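Local structure of polyprenyl synthetase (Nonlabens dokdonensis, 6KD7) at residues 71-74 and 75-78; 104-107 and 108-112. The protein probably acts as a magnesium-dependent prenyltransferase, a geranylgeranyl pyrophosphate synthase that builds isoprenoid pyrophosphates. All coordinates share one frame; numbering follows the deposited sequence.

Interaction 1 of 2, residues 71-74 and 75-78; sequences FHNF and TLLH. With PPV (pyrophosphate), chain B.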
# COMPACT_ATOMS: atom_id res chain seq x y z
N PHE A 71 -27.95 7.45 -21.59
CA PHE A 71 -27.96 8.13 -20.29
C PHE A 71 -27.83 7.09 -19.19
O PHE A 71 -26.94 7.24 -18.34
CB PHE A 71 -29.21 8.98 -20.05
CG PHE A 71 -29.26 9.52 -18.66
CD1 PHE A 71 -28.44 10.56 -18.27
CD2 PHE A 71 -30.05 8.93 -17.71
CE1 PHE A 71 -28.42 11.01 -16.96
CE2 PHE A 71 -30.04 9.37 -16.39
CZ PHE A 71 -29.22 10.41 -16.02
N HIS A 72 -28.72 6.12 -19.18
CA HIS A 72 -28.74 5.08 -18.12
C HIS A 72 -27.34 4.42 -18.00
O HIS A 72 -26.86 4.29 -16.87
CB HIS A 72 -29.79 4.03 -18.40
CG HIS A 72 -29.86 2.97 -17.37
ND1 HIS A 72 -30.13 3.26 -16.03
CD2 HIS A 72 -29.73 1.63 -17.48
CE1 HIS A 72 -30.15 2.14 -15.36
NE2 HIS A 72 -29.93 1.12 -16.24
N ASN A 73 -26.72 4.09 -19.12
CA ASN A 73 -25.41 3.42 -19.17
C ASN A 73 -24.34 4.39 -18.68
O ASN A 73 -23.43 3.91 -18.00
CB ASN A 73 -25.11 2.82 -20.53
CG ASN A 73 -25.84 1.50 -20.69
OD1 ASN A 73 -25.39 0.51 -20.13
ND2 ASN A 73 -27.04 1.53 -21.26
N PHE A 74 -24.52 5.68 -18.91
CA PHE A 74 -23.56 6.68 -18.39
C PHE A 74 -23.60 6.59 -16.87
O PHE A 74 -22.55 6.52 -16.27
CB PHE A 74 -23.96 8.08 -18.85
CG PHE A 74 -23.83 9.16 -17.81
CD1 PHE A 74 -22.60 9.64 -17.43
CD2 PHE A 74 -24.95 9.71 -17.22
CE1 PHE A 74 -22.48 10.64 -16.49
CE2 PHE A 74 -24.84 10.72 -16.27
CZ PHE A 74 -23.60 11.17 -15.91
N THR A 75 -24.80 6.49 -16.29
CA THR A 75 -24.93 6.41 -14.84
C THR A 75 -24.29 5.10 -14.36
O THR A 75 -23.72 5.11 -13.28
CB THR A 75 -26.36 6.58 -14.33
OG1 THR A 75 -27.13 5.43 -14.60
CG2 THR A 75 -27.01 7.81 -14.91
N LEU A 76 -24.41 4.01 -15.10
CA LEU A 76 -23.85 2.73 -14.59
C LEU A 76 -22.31 2.82 -14.58
O LEU A 76 -21.64 2.28 -13.67
CB LEU A 76 -24.32 1.60 -15.49
CG LEU A 76 -25.83 1.39 -15.54
CD1 LEU A 76 -26.11 0.27 -16.53
CD2 LEU A 76 -26.46 1.09 -14.20
N LEU A 77 -21.76 3.48 -15.59
CA LEU A 77 -20.29 3.59 -15.74
C LEU A 77 -19.70 4.34 -14.54
O LEU A 77 -18.83 3.79 -13.89
CB LEU A 77 -20.03 4.34 -17.05
CG LEU A 77 -18.80 3.94 -17.83
CD1 LEU A 77 -18.61 2.44 -17.76
CD2 LEU A 77 -18.93 4.35 -19.28
N HIS A 78 -20.27 5.49 -14.18
CA HIS A 78 -19.77 6.29 -13.04
C HIS A 78 -20.09 5.51 -11.75
O HIS A 78 -19.28 5.49 -10.83
CB HIS A 78 -20.35 7.69 -13.07
CG HIS A 78 -19.68 8.63 -13.99
ND1 HIS A 78 -18.69 8.25 -14.90
CD2 HIS A 78 -19.80 9.97 -14.11
CE1 HIS A 78 -18.24 9.33 -15.55
NE2 HIS A 78 -18.90 10.40 -15.06
O11 PPV B . -31.35 -3.30 -13.38
P1 PPV B . -31.94 -2.73 -14.62
O21 PPV B . -32.74 -1.52 -14.34
O31 PPV B . -32.72 -3.75 -15.38
OPP PPV B . -30.71 -2.21 -15.59
P2 PPV B . -29.63 -2.84 -16.64
O12 PPV B . -28.58 -3.50 -15.83
O22 PPV B . -30.39 -3.84 -17.47
O32 PPV B . -29.08 -1.74 -17.47
O HOH W 1 -30.00 5.31 -14.42
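Phe71 to Thr75, His72 to Leu76, Asn73 to Leu77 and Phe74 to His78 are joined by successive i to i+4 backbone bonds of one continuous alpha helix. Thr75 adds a side-chain bond back to this ladder: OG1 donates to His72 O at 2.6 Å, the hydroxyl standing 17° out of the carbonyl plane, so that oxygen is gripped by both the hydroxyl and Leu76 N. Water 1 lies in the plane of the imidazole, 2.6 Å from His72 ND1, and donates to Thr75 OG1. With CG anti to the backbone N (chi1 -180°), His72 swings its ring out to pyrophosphate, where NE2 makes weak bonds to OPP and to O32, the latter at 3.2 Å; Leu76 CG lies over one ring face and Leu76 CD1 comes 3.7 Å from O32. The methyl of the same threonine, Thr75 CG2, makes a CH-pi contact over the Phe71 ring, 3.9 Å from its centroid. Phe74 turns an edge to the face of His78, with Phe74 CE1 3.6 Å from His78 CD2. Without the ring, as with an alanine here, the face of His78 would probably lose its edge-on partner and a gap would open against Leu111. Arg43 also binds the pyrophosphate. Helix 58-82 packs here against helix 100-116 through Phe71, Asn73, Phe74 and Leu77, while helix 25-35 meets Asn73 and Leu77, and helix 158-183 meets Phe71 and His72.

Interaction 2 of 2, residues 104-107 and 108-112; sequences ILTG and DAMLI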
# COMPACT_ATOMS: atom_id res chain seq x y z
N ILE A 104 -14.24 7.81 -16.09
CA ILE A 104 -14.73 9.17 -15.75
C ILE A 104 -15.01 9.89 -17.08
O ILE A 104 -16.13 10.27 -17.34
CB ILE A 104 -13.73 9.94 -14.87
CG1 ILE A 104 -13.65 9.32 -13.47
CG2 ILE A 104 -14.12 11.42 -14.84
CD1 ILE A 104 -12.53 9.90 -12.62
N LEU A 105 -14.04 9.91 -17.96
CA LEU A 105 -14.09 10.71 -19.20
C LEU A 105 -15.09 10.11 -20.18
O LEU A 105 -15.88 10.88 -20.76
CB LEU A 105 -12.70 10.75 -19.82
CG LEU A 105 -12.61 11.59 -21.08
CD1 LEU A 105 -12.92 13.05 -20.75
CD2 LEU A 105 -11.22 11.47 -21.67
N THR A 106 -15.07 8.78 -20.38
CA THR A 106 -16.04 8.14 -21.31
C THR A 106 -17.45 8.37 -20.78
O THR A 106 -18.36 8.59 -21.59
CB THR A 106 -15.72 6.66 -21.53
OG1 THR A 106 -14.48 6.71 -22.23
CG2 THR A 106 -16.76 5.96 -22.34
N GLY A 107 -17.66 8.29 -19.48
CA GLY A 107 -19.03 8.51 -18.97
C GLY A 107 -19.50 9.94 -19.29
O GLY A 107 -20.68 10.16 -19.64
N ASP A 108 -18.59 10.91 -19.12
CA ASP A 108 -18.87 12.33 -19.44
C ASP A 108 -19.28 12.41 -20.92
O ASP A 108 -20.29 13.03 -21.20
CB ASP A 108 -17.67 13.21 -19.14
CG ASP A 108 -17.32 13.38 -17.67
OD1 ASP A 108 -18.15 12.97 -16.78
OD2 ASP A 108 -16.17 13.94 -17.41
N ALA A 109 -18.53 11.78 -21.82
CA ALA A 109 -18.78 11.81 -23.28
C ALA A 109 -20.16 11.19 -23.55
O ALA A 109 -20.91 11.75 -24.36
CB ALA A 109 -17.69 11.16 -24.06
N MET A 110 -20.56 10.17 -22.79
CA MET A 110 -21.85 9.48 -23.04
C MET A 110 -22.98 10.41 -22.63
O MET A 110 -24.00 10.43 -23.35
CB MET A 110 -21.94 8.13 -22.31
CG MET A 110 -21.02 7.08 -22.95
SD MET A 110 -21.14 5.49 -22.09
CE MET A 110 -22.81 5.08 -22.57
N LEU A 111 -22.88 11.11 -21.49
CA LEU A 111 -23.95 12.08 -21.13
C LEU A 111 -24.18 13.10 -22.27
O LEU A 111 -25.34 13.37 -22.65
CB LEU A 111 -23.64 12.78 -19.82
CG LEU A 111 -24.66 13.81 -19.36
CD1 LEU A 111 -26.08 13.23 -19.33
CD2 LEU A 111 -24.28 14.32 -17.96
N ILE A 112 -23.11 13.57 -22.86
CA ILE A 112 -23.17 14.62 -23.91
C ILE A 112 -23.77 13.98 -25.18
O ILE A 112 -24.60 14.62 -25.82
CB ILE A 112 -21.77 15.22 -24.14
CG1 ILE A 112 -21.22 15.94 -22.90
CG2 ILE A 112 -21.80 16.17 -25.32
CD1 ILE A 112 -19.67 16.10 -22.95
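Ile104 and Asp108 stand side by side one helical turn apart, tied by a backbone bond from Asp108 N to Ile104 O of 3.1 Å. The Asp108 side chain shows how a helix can hold a carboxylate close to its own wall. CB starts 3.4 Å from Leu105 O. A chi1 of -68° then folds CG beside the backbone N, bringing it 3.3 Å from Ile104 O. Of the two oxygens, OD1 lies 3.4 Å from that same carbonyl oxygen, an acceptor facing an acceptor, and takes its hydrogen bond from His78 NE2 instead; OD2 passes 4.1 Å from Ile104 CG2 and bonds to a glycerol. OD1 also lies close to OD1 of Asp108 of the second subunit, a closeness of like charges that the His78 bond may help to offset. Two residues further along, Met110 lays CG 3.3 Å from Thr106 O before its thioether chain bends, while Thr106 OG1 turns to Leu27 O on helix 25-35. Ile104, Leu105 and Ile112 also pack on the second subunit. Unbroken i to i+4 bonding in a buried helix that helps form the subunit interface is in keeping with the all-alpha fold of prenyl synthases.

Overall arrangement
Interaction 1 lies on helix 58-82 and interaction 2 on helix 100-116, later in the chain, with the short strands 87-88 and 91-92 between the two helices. Their centres are only 9 Å apart, and the helices meet directly: besides the His78-Asp108 bond between them, His78 CE1 packs 3.6 Å from Gly107 CA, where no side chain intervenes. Both contacts also touch the second subunit, but only 71-78 carries pyrophosphate-pocket residues. Residues 71-78 thus link that pocket to the interface, and they lead straight into the aspartate-rich motif that in this family binds magnesium.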